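Local coordinates for lipase, class 3 (Penicillium roqueforti FM164, PDB 6L7N), which probably hydrolyses ester bonds of lipids, as a fungal class 3 lipase of the alpha/beta-hydrolase superfamily, at residues A19-Y24 with I36-G41; D27-V32 with D56-T61; V78-R83 with L141-H146; S87-V92 with E256-H261. All blocks are in the same frame, centred on the assembly; numbering follows the deposited sequence.

Contact 1 (A19-Y24 with I36-G41)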
# COMPACT_ATOMS: atom_id res chain seq x y z
N ALA A 19 -6.85 -0.67 -3.75
CA ALA A 19 -6.25 0.63 -3.49
C ALA A 19 -6.99 1.72 -4.24
O ALA A 19 -7.25 2.80 -3.70
CB ALA A 19 -4.77 0.62 -3.87
N ALA A 20 -7.37 1.45 -5.49
CA ALA A 20 -8.12 2.44 -6.26
C ALA A 20 -9.45 2.76 -5.59
O ALA A 20 -9.88 3.92 -5.56
CB ALA A 20 -8.34 1.93 -7.69
N ALA A 21 -10.12 1.75 -5.06
CA ALA A 21 -11.39 2.01 -4.38
C ALA A 21 -11.18 2.84 -3.12
O ALA A 21 -12.04 3.66 -2.78
CB ALA A 21 -12.08 0.68 -4.04
N ALA A 22 -10.04 2.67 -2.45
CA ALA A 22 -9.78 3.44 -1.24
C ALA A 22 -9.85 4.95 -1.45
O ALA A 22 -10.04 5.69 -0.49
CB ALA A 22 -8.39 3.11 -0.67
N TYR A 23 -9.67 5.42 -2.68
CA TYR A 23 -9.72 6.86 -2.90
C TYR A 23 -11.14 7.42 -2.94
O TYR A 23 -11.30 8.63 -2.87
CB TYR A 23 -9.01 7.22 -4.19
CG TYR A 23 -7.50 7.27 -4.03
CD1 TYR A 23 -6.86 8.43 -3.62
CD2 TYR A 23 -6.73 6.14 -4.28
CE1 TYR A 23 -5.47 8.46 -3.48
CE2 TYR A 23 -5.34 6.17 -4.13
CZ TYR A 23 -4.72 7.33 -3.73
OH TYR A 23 -3.35 7.36 -3.59
N TYR A 24 -12.16 6.56 -3.03
CA TYR A 24 -13.54 7.01 -3.21
C TYR A 24 -14.21 7.22 -1.86
O TYR A 24 -14.42 6.26 -1.11
CB TYR A 24 -14.34 5.99 -4.01
CG TYR A 24 -14.01 5.93 -5.47
CD1 TYR A 24 -12.94 5.18 -5.91
CD2 TYR A 24 -14.78 6.61 -6.41
CE1 TYR A 24 -12.62 5.11 -7.24
CE2 TYR A 24 -14.47 6.54 -7.76
CZ TYR A 24 -13.39 5.79 -8.16
OH TYR A 24 -13.05 5.71 -9.49
N ILE A 36 -18.49 -2.39 -2.79
CA ILE A 36 -17.45 -1.49 -3.28
C ILE A 36 -17.73 -1.13 -4.73
O ILE A 36 -18.04 -1.99 -5.56
CB ILE A 36 -16.06 -2.16 -3.16
CG1 ILE A 36 -15.57 -2.23 -1.71
CG2 ILE A 36 -15.05 -1.43 -4.04
CD1 ILE A 36 -14.36 -3.14 -1.56
N SER A 37 -17.57 0.16 -5.06
CA SER A 37 -17.80 0.61 -6.42
C SER A 37 -16.86 1.77 -6.71
O SER A 37 -16.55 2.57 -5.83
CB SER A 37 -19.25 1.05 -6.64
OG SER A 37 -19.49 1.19 -8.03
N CYS A 38 -16.40 1.83 -7.96
CA CYS A 38 -15.52 2.90 -8.43
C CYS A 38 -16.23 3.61 -9.56
O CYS A 38 -16.28 3.09 -10.68
CB CYS A 38 -14.19 2.35 -8.89
SG CYS A 38 -13.31 1.58 -7.56
N SER A 39 -16.76 4.80 -9.29
CA SER A 39 -17.58 5.47 -10.29
C SER A 39 -16.77 5.80 -11.54
O SER A 39 -17.31 5.80 -12.64
CB SER A 39 -18.22 6.73 -9.70
OG SER A 39 -17.25 7.65 -9.23
N LYS A 40 -15.46 6.02 -11.41
CA LYS A 40 -14.64 6.32 -12.57
C LYS A 40 -14.16 5.08 -13.31
O LYS A 40 -13.33 5.19 -14.22
CB LYS A 40 -13.44 7.18 -12.16
CG LYS A 40 -13.81 8.56 -11.64
CD LYS A 40 -14.95 9.17 -12.43
CE LYS A 40 -14.45 10.11 -13.53
NZ LYS A 40 -15.59 10.80 -14.21
N GLY A 41 -14.64 3.90 -12.94
CA GLY A 41 -14.37 2.71 -13.72
C GLY A 41 -12.97 2.14 -13.57
O GLY A 41 -12.49 1.47 -14.48

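Contact 2 (D27-V32 with D56-T61)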
# COMPACT_ATOMS: atom_id res chain seq x y z
N ASP A 27 -16.82 4.90 -0.93
CA ASP A 27 -16.50 3.57 -0.41
C ASP A 27 -16.08 3.61 1.05
O ASP A 27 -16.50 2.75 1.83
CB ASP A 27 -15.39 2.92 -1.25
CG ASP A 27 -15.88 2.47 -2.62
OD1 ASP A 27 -16.97 1.87 -2.72
OD2 ASP A 27 -15.17 2.74 -3.60
N TYR A 28 -15.30 4.60 1.47
CA TYR A 28 -14.87 4.60 2.86
C TYR A 28 -15.85 5.28 3.79
O TYR A 28 -15.62 5.31 5.00
CB TYR A 28 -13.46 5.21 2.99
CG TYR A 28 -13.23 6.65 2.58
CD1 TYR A 28 -13.71 7.70 3.36
CD2 TYR A 28 -12.48 6.96 1.45
CE1 TYR A 28 -13.46 9.02 3.00
CE2 TYR A 28 -12.24 8.28 1.08
CZ TYR A 28 -12.73 9.31 1.86
OH TYR A 28 -12.49 10.62 1.51
N THR A 29 -16.98 5.79 3.28
CA THR A 29 -18.10 6.17 4.12
C THR A 29 -19.31 5.28 3.88
O THR A 29 -20.42 5.63 4.30
CB THR A 29 -18.49 7.63 3.90
OG1 THR A 29 -19.10 7.75 2.61
CG2 THR A 29 -17.28 8.55 4.00
N ALA A 30 -19.12 4.17 3.19
CA ALA A 30 -20.24 3.30 2.86
C ALA A 30 -20.82 2.66 4.12
O ALA A 30 -20.15 2.51 5.16
CB ALA A 30 -19.81 2.22 1.86
N GLN A 31 -22.09 2.29 4.02
CA GLN A 31 -22.75 1.56 5.09
C GLN A 31 -22.34 0.09 5.05
O GLN A 31 -22.06 -0.46 3.99
CB GLN A 31 -24.27 1.70 4.99
CG GLN A 31 -24.76 3.03 5.51
CD GLN A 31 -24.39 3.25 6.97
OE1 GLN A 31 -24.50 2.34 7.80
NE2 GLN A 31 -23.91 4.45 7.29
N VAL A 32 -22.30 -0.53 6.24
CA VAL A 32 -21.97 -1.94 6.35
C VAL A 32 -22.79 -2.74 5.35
O VAL A 32 -24.02 -2.60 5.28
CB VAL A 32 -22.21 -2.43 7.79
CG1 VAL A 32 -22.35 -3.94 7.82
CG2 VAL A 32 -21.07 -2.00 8.69
N ASP A 56 -15.52 0.67 7.69
CA ASP A 56 -14.72 1.69 7.03
C ASP A 56 -14.44 2.83 7.99
O ASP A 56 -15.02 2.93 9.08
CB ASP A 56 -15.39 2.22 5.75
CG ASP A 56 -16.84 2.51 5.92
OD1 ASP A 56 -17.25 3.01 7.01
OD2 ASP A 56 -17.59 2.24 4.95
N PHE A 57 -13.51 3.68 7.57
CA PHE A 57 -13.06 4.79 8.39
C PHE A 57 -12.69 5.94 7.47
O PHE A 57 -12.02 5.75 6.45
CB PHE A 57 -11.90 4.37 9.29
CG PHE A 57 -10.83 3.56 8.61
CD1 PHE A 57 -10.98 2.19 8.42
CD2 PHE A 57 -9.65 4.15 8.19
CE1 PHE A 57 -9.99 1.44 7.80
CE2 PHE A 57 -8.65 3.41 7.58
CZ PHE A 57 -8.83 2.05 7.38
N SER A 58 -13.16 7.14 7.80
CA SER A 58 -13.13 8.27 6.88
C SER A 58 -12.06 9.26 7.28
O SER A 58 -11.71 9.37 8.46
CB SER A 58 -14.49 8.98 6.84
OG SER A 58 -14.46 10.10 5.96
N ASN A 59 -11.55 9.99 6.30
CA ASN A 59 -10.77 11.17 6.65
C ASN A 59 -11.72 12.24 7.17
O ASN A 59 -12.94 12.20 6.98
CB ASN A 59 -9.91 11.66 5.47
CG ASN A 59 -10.72 12.04 4.22
OD1 ASN A 59 -10.15 12.54 3.24
ND2 ASN A 59 -12.02 11.80 4.24
N ALA A 60 -11.14 13.21 7.86
CA ALA A 60 -11.95 14.19 8.57
C ALA A 60 -11.06 15.34 9.02
O ALA A 60 -9.98 15.55 8.46
CB ALA A 60 -12.66 13.54 9.76
N THR A 61 -11.53 16.10 10.01
CA THR A 61 -10.73 17.18 10.57
C THR A 61 -9.58 16.66 11.43
O THR A 61 -8.66 17.42 11.72
CB THR A 61 -11.61 18.10 11.41
OG1 THR A 61 -12.16 17.37 12.51
CG2 THR A 61 -12.76 18.66 10.57

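Contact 3 (V78-R83 with L141-H146)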
# COMPACT_ATOMS: atom_id res chain seq x y z
N VAL A 78 -10.13 -11.34 3.21
CA VAL A 78 -10.47 -10.11 3.91
C VAL A 78 -9.44 -9.08 3.49
O VAL A 78 -8.24 -9.38 3.46
CB VAL A 78 -10.45 -10.33 5.43
CG1 VAL A 78 -10.69 -9.02 6.17
CG2 VAL A 78 -11.52 -11.36 5.82
N VAL A 79 -9.91 -7.89 3.12
CA VAL A 79 -9.07 -6.86 2.51
C VAL A 79 -9.10 -5.63 3.40
O VAL A 79 -10.17 -5.07 3.67
CB VAL A 79 -9.53 -6.51 1.09
CG1 VAL A 79 -8.68 -5.39 0.50
CG2 VAL A 79 -9.51 -7.76 0.20
N LEU A 80 -7.93 -5.19 3.83
CA LEU A 80 -7.75 -3.98 4.62
C LEU A 80 -7.05 -2.99 3.71
O LEU A 80 -5.88 -3.19 3.37
CB LEU A 80 -6.91 -4.27 5.86
CG LEU A 80 -6.48 -3.07 6.72
CD1 LEU A 80 -7.67 -2.18 7.08
CD2 LEU A 80 -5.76 -3.60 7.97
N SER A 81 -7.75 -1.92 3.33
CA SER A 81 -7.25 -0.96 2.35
C SER A 81 -7.09 0.41 2.99
O SER A 81 -8.01 0.89 3.68
CB SER A 81 -8.19 -0.87 1.16
OG SER A 81 -7.84 0.22 0.33
N PHE A 82 -5.93 1.03 2.75
CA PHE A 82 -5.59 2.35 3.29
C PHE A 82 -5.37 3.37 2.18
O PHE A 82 -4.63 3.11 1.22
CB PHE A 82 -4.30 2.31 4.13
CG PHE A 82 -4.42 1.54 5.40
CD1 PHE A 82 -4.96 2.11 6.53
CD2 PHE A 82 -3.96 0.23 5.47
CE1 PHE A 82 -5.06 1.39 7.71
CE2 PHE A 82 -4.04 -0.48 6.63
CZ PHE A 82 -4.60 0.10 7.77
N ARG A 83 -5.99 4.54 2.33
CA ARG A 83 -5.66 5.74 1.57
C ARG A 83 -5.08 6.76 2.54
O ARG A 83 -5.66 7.02 3.60
CB ARG A 83 -6.91 6.31 0.88
CG ARG A 83 -6.63 7.40 -0.13
CD ARG A 83 -7.60 8.59 -0.00
NE ARG A 83 -7.28 9.42 1.16
CZ ARG A 83 -8.14 10.23 1.77
NH1 ARG A 83 -7.75 10.93 2.84
NH2 ARG A 83 -9.37 10.36 1.31
N LEU A 141 -5.73 -12.67 4.67
CA LEU A 141 -5.85 -11.25 4.96
C LEU A 141 -4.88 -10.54 4.04
O LEU A 141 -3.71 -10.92 3.97
CB LEU A 141 -5.54 -10.93 6.43
CG LEU A 141 -5.39 -9.42 6.73
CD1 LEU A 141 -6.69 -8.65 6.55
CD2 LEU A 141 -4.81 -9.15 8.12
N ALA A 142 -5.39 -9.57 3.30
CA ALA A 142 -4.62 -8.80 2.34
C ALA A 142 -4.71 -7.34 2.75
O ALA A 142 -5.81 -6.80 2.88
CB ALA A 142 -5.14 -9.01 0.91
N VAL A 143 -3.57 -6.71 2.98
CA VAL A 143 -3.50 -5.31 3.33
C VAL A 143 -2.91 -4.60 2.13
O VAL A 143 -1.88 -5.02 1.60
CB VAL A 143 -2.63 -5.09 4.58
CG1 VAL A 143 -2.71 -3.65 5.04
CG2 VAL A 143 -3.03 -6.07 5.70
N VAL A 144 -3.59 -3.54 1.68
CA VAL A 144 -3.23 -2.93 0.41
C VAL A 144 -3.32 -1.41 0.51
O VAL A 144 -4.13 -0.86 1.27
CB VAL A 144 -4.13 -3.49 -0.72
CG1 VAL A 144 -5.60 -3.28 -0.37
CG2 VAL A 144 -3.80 -2.83 -2.06
N GLY A 145 -2.47 -0.74 -0.24
CA GLY A 145 -2.65 0.69 -0.40
C GLY A 145 -1.75 1.20 -1.50
O GLY A 145 -0.90 0.47 -2.02
N HIS A 146 -1.94 2.48 -1.83
CA HIS A 146 -1.15 3.16 -2.84
C HIS A 146 -0.64 4.46 -2.24
O HIS A 146 -1.29 5.04 -1.37
CB HIS A 146 -2.00 3.43 -4.11
CG HIS A 146 -1.36 4.36 -5.10
ND1 HIS A 146 -1.71 5.69 -5.21
CD2 HIS A 146 -0.41 4.15 -6.05
CE1 HIS A 146 -1.00 6.26 -6.17
NE2 HIS A 146 -0.21 5.35 -6.70
O HOH W 1 -4.38 3.71 -1.35

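Contact 4 (S87-V92 with E256-H261)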
# COMPACT_ATOMS: atom_id res chain seq x y z
N SER A 87 -2.46 14.98 -0.40
CA SER A 87 -1.53 16.09 -0.59
C SER A 87 -0.11 15.56 -0.75
O SER A 87 0.77 15.80 0.08
CB SER A 87 -1.62 17.06 0.59
OG SER A 87 -2.92 17.60 0.68
N VAL A 88 0.11 14.83 -1.84
CA VAL A 88 1.38 14.10 -2.00
C VAL A 88 2.46 14.98 -2.62
O VAL A 88 3.63 14.91 -2.21
CB VAL A 88 1.15 12.81 -2.82
CG1 VAL A 88 2.44 11.95 -2.85
CG2 VAL A 88 0.01 12.01 -2.23
N ARG A 89 2.13 15.81 -3.61
CA ARG A 89 3.14 16.70 -4.17
C ARG A 89 3.79 17.55 -3.09
O ARG A 89 5.02 17.74 -3.08
CB ARG A 89 2.53 17.59 -5.26
CG ARG A 89 3.57 18.51 -5.94
CD ARG A 89 2.92 19.44 -6.96
NE ARG A 89 2.16 18.69 -7.96
CZ ARG A 89 2.67 18.25 -9.11
NH1 ARG A 89 1.90 17.57 -9.94
NH2 ARG A 89 3.93 18.48 -9.42
N ASN A 90 2.99 18.07 -2.15
CA ASN A 90 3.57 18.89 -1.09
C ASN A 90 4.46 18.07 -0.18
O ASN A 90 5.44 18.59 0.36
CB ASN A 90 2.48 19.57 -0.28
CG ASN A 90 1.78 20.65 -1.06
OD1 ASN A 90 1.95 20.73 -2.28
ND2 ASN A 90 1.00 21.48 -0.39
N TRP A 91 4.13 16.79 -0.01
CA TRP A 91 4.96 15.87 0.77
C TRP A 91 6.32 15.68 0.10
O TRP A 91 7.36 15.79 0.75
CB TRP A 91 4.19 14.54 0.93
CG TRP A 91 4.85 13.49 1.76
CD1 TRP A 91 4.72 13.30 3.11
CD2 TRP A 91 5.71 12.46 1.28
NE1 TRP A 91 5.47 12.21 3.50
CE2 TRP A 91 6.09 11.67 2.40
CE3 TRP A 91 6.20 12.11 0.02
CZ2 TRP A 91 6.94 10.58 2.29
CZ3 TRP A 91 7.05 11.02 -0.09
CH2 TRP A 91 7.40 10.26 1.04
N VAL A 92 6.32 15.43 -1.21
CA VAL A 92 7.59 15.32 -1.94
C VAL A 92 8.40 16.61 -1.80
O VAL A 92 9.60 16.59 -1.51
CB VAL A 92 7.33 15.00 -3.43
CG1 VAL A 92 8.62 15.12 -4.25
CG2 VAL A 92 6.70 13.61 -3.57
N GLU A 256 9.19 17.00 -11.33
CA GLU A 256 8.84 16.90 -12.75
C GLU A 256 8.52 15.47 -13.17
O GLU A 256 7.89 15.27 -14.22
CB GLU A 256 9.98 17.47 -13.60
CG GLU A 256 11.28 16.72 -13.44
CD GLU A 256 11.61 15.87 -14.65
OE1 GLU A 256 12.73 15.32 -14.70
OE2 GLU A 256 10.75 15.76 -15.55
N ASP A 257 8.88 14.48 -12.36
CA ASP A 257 8.55 13.09 -12.64
C ASP A 257 7.22 12.67 -12.02
O ASP A 257 6.85 11.48 -12.13
CB ASP A 257 9.65 12.15 -12.13
CG ASP A 257 10.95 12.28 -12.92
OD1 ASP A 257 10.90 12.68 -14.09
OD2 ASP A 257 12.02 11.98 -12.36
N PHE A 258 6.50 13.60 -11.40
CA PHE A 258 5.41 13.23 -10.49
C PHE A 258 4.29 12.45 -11.17
O PHE A 258 3.61 11.65 -10.51
CB PHE A 258 4.85 14.48 -9.81
CG PHE A 258 3.94 14.18 -8.64
CD1 PHE A 258 4.45 13.61 -7.48
CD2 PHE A 258 2.59 14.47 -8.69
CE1 PHE A 258 3.63 13.33 -6.41
CE2 PHE A 258 1.76 14.20 -7.62
CZ PHE A 258 2.28 13.62 -6.48
N GLU A 259 4.07 12.67 -12.48
CA GLU A 259 2.98 11.95 -13.14
C GLU A 259 3.15 10.45 -13.02
O GLU A 259 2.15 9.72 -12.93
CB GLU A 259 2.88 12.35 -14.61
CG GLU A 259 3.04 13.83 -14.87
CD GLU A 259 4.38 14.17 -15.50
OE1 GLU A 259 4.37 14.69 -16.65
OE2 GLU A 259 5.44 13.91 -14.86
N ALA A 260 4.39 9.96 -12.97
CA ALA A 260 4.60 8.52 -12.90
C ALA A 260 4.00 7.91 -11.64
O ALA A 260 3.83 6.69 -11.57
CB ALA A 260 6.09 8.20 -12.98
N HIS A 261 3.67 8.74 -10.65
CA HIS A 261 3.13 8.26 -9.38
C HIS A 261 1.70 7.76 -9.53
O HIS A 261 1.25 6.93 -8.73
CB HIS A 261 3.17 9.37 -8.34
CG HIS A 261 2.80 8.93 -6.96
ND1 HIS A 261 3.41 7.87 -6.32
CD2 HIS A 261 1.90 9.42 -6.08
CE1 HIS A 261 2.90 7.72 -5.11
NE2 HIS A 261 1.97 8.65 -4.94

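Contact 1 (A19-Y24 with I36-G41)
Ala21, near the C-terminal end of helix 6-22, and Cys38, in an irregular loop, bring their CA atoms to 5.9 Å of each other, after which the loop turns back through a type I beta turn from Cys38 to Gly41. The contact is thus a disulfide-braced turn packed on a helix end in the N-terminal region of the lipase, for Cys38 SG is bonded to Cys43 SG a few residues on. Two clusters of atoms make it. In the apolar one, Ala21 CB lies 3.6 Å from Ile36 CG2 and 3.8 Å from Cys38 SG, with Phe68 of strand 66-72 packed on both Ala21 and Ile36.

The larger share belongs to Tyr24, which occupies the N-cap position of helix 25-28. Its CG stands anti to the carbonyl carbon (chi1 -73°), which carries the ring toward the loop. Cys38 CA sits over one ring face in a CH-pi contact, 3.8 Å from the ring centroid of Tyr24, and Ser37 O lies higher above the same face, also toward the rim. Cys38 SG approaches obliquely, a sulfur-aromatic contact rather than a stack, while the Ala21 carbonyl oxygen lies in plane at the ring edge.

The phenol oxygen is held twice: it is hydrogen-bonded to Asn42 OD1, and the turn supplies a backbone N-H. The side chain of Lys40 crosses that of Tyr24 at about a right angle. Lys40 N donates to Tyr24 OH over 3.1 Å, near the ring plane and with a bent N-H...O angle of 141°.

Contact 2 (D27-V32 with D56-T61)
Asp27 meets Asp56 through its backbone, Asp27 O lying 3.3 Å from Asp56 OD2, a close approach that is not a hydrogen bond; the side chain of Asp27 is engaged elsewhere, OD1 accepting the N-H of Ser37. Next comes Tyr28, where the two backbones are nearest, Tyr28 CA lying 5.1 Å from Asp56 CA. Its carbonyl oxygen rests against Asp56 CB, while its ring leads off along the other segment. With CG placed between the backbone N and the carbonyl carbon (chi1 62°), the ring runs beside Ser58 and reaches Asn59. Ser58 OG comes to the ring edge, 3.3 Å from Tyr28 CE1, and is itself tied down by donating to Asn59 O over 2.8 Å, on a lone pair in the carbonyl plane. At the phenol end, Tyr28 OH lies 3.0 Å from Asn59 ND2, the ring and amide planes standing 86° apart. The other amide atom, Asn59 OD1, accepts a hydrogen bond from Arg83 NH1, which fixes which way the amide is turned.

Thr29 is where the chain leaves the helix: its OG1 bonds back to Ala25 O, and its methyl CG2 touches Ser58 OG at 3.8 Å. Ala30 ends the walk, with Ala30 O only 2.6 Å from Asp56 OD2. Two oxygens so close suggest that the Asp56 carboxyl group holds a proton. Taken together, the end of short helix 25-28 and the turn after it pack on the end of strand 52-57, one of the two edge strands of the mixed sheet at the core of an alpha/beta-hydrolase fold, and on the loop that follows it.

Contact 3 (V78-R83 with L141-H146)
Val78 O receives Ala142 N at 2.9 Å, the first of four nearly straight backbone hydrogen bonds between these strands; Leu80 N to Ala142 O, Val144 N to Leu80 O and Phe82 N to Val144 O follow in the zigzag of parallel neighbours whose axes diverge by 20°. CA-H...O contacts accompany them, such as Val143 CA to Leu80 O at 3.2 Å.

The side chains leave the ladder on its two faces. On one, Leu80 and Val143 lie side by side, pointing the same way, and Val143 CG1 meets the edge of the Phe82 ring in plane, 3.8 Å from CE2. Helix 148-161 packs there against Leu80, Phe82 and Val143. On the other, Val79 CG1 touches Val144 CG1 at 3.8 Å; helix 6-22 covers this side, and Ser81 OG bonds to Tyr18 O.

Beyond Phe82 the strands part, and a water fills in, donating to Phe82 O at 2.7 Å and accepting from His146 N at 2.8 Å. His146 is positioned from outside, by Tyr23 OH and His261 O. Direct strand pairing thus gives way to a water bridge just before Ser147, consistent with the probable nucleophile elbow that follows the end of this strand.

Contact 4 (S87-V92 with E256-H261)
Phe258 packs its ring against Val88, Arg89 and Val92 of helix 88-94, a packing that lies beside His261, the probable histidine of a Ser-His-Asp triad in this alpha/beta hydrolase. The apolar contacts come first. Val88 meets the phenylalanine at about a right angle, its CB in the ring plane at the edge, 3.9 Å from Phe258 CZ. Val92 CG2 adds an oblique contact at 4.2 Å from Phe258 CE1. No hydrogen bond crosses between the two segments.

The second kind is the packing of a charged group on an aromatic one. Arg89 CB lies over the rim of one ring face, and CG leads on opposite the backbone N (chi1 -177°). The bend at chi3 (-56°) then sets the guanidinium beside the ring, its plane tilted 56° from it. Phe258 CD2 lies over the face of the guanidinium, 3.4 Å from Arg89 NH1, rather than in line with an N-H.

The third kind concerns the histidine. His261 NE2 is hydrogen-bonded to Ser147 OG and ND1 to Asp201 OD2, the pattern of a charge relay; the ring also stacks on that of His146. From the helix side comes Val88, pointing the opposite way to His261 and also touching Ser147. Its methyl CG1 stops 3.9 Å from His261 NE2, the same nitrogen that faces the serine.

In the fold
From the N terminus, the chain leaves helix 6-22, passes through helix 25-28 and comes back at 36-41, where contact 1 closes the loop. Before that return, 27-32 has already opened contact 2, so the two cross: contact 2 closes only at the end of edge strand 52-57, and Ser37 N to Asp27 OD1 joins them. Contact 3 follows in series, bringing 78-83 and 141-146 together in the middle of the sheet. Tyr23 links it to contact 1, and Asn59 with Arg83 to contact 2. Contact 4 opens within the loop of contact 3 and closes far beyond it at 256-261, so these cross too, meeting at His146 and His261 around the probable active site.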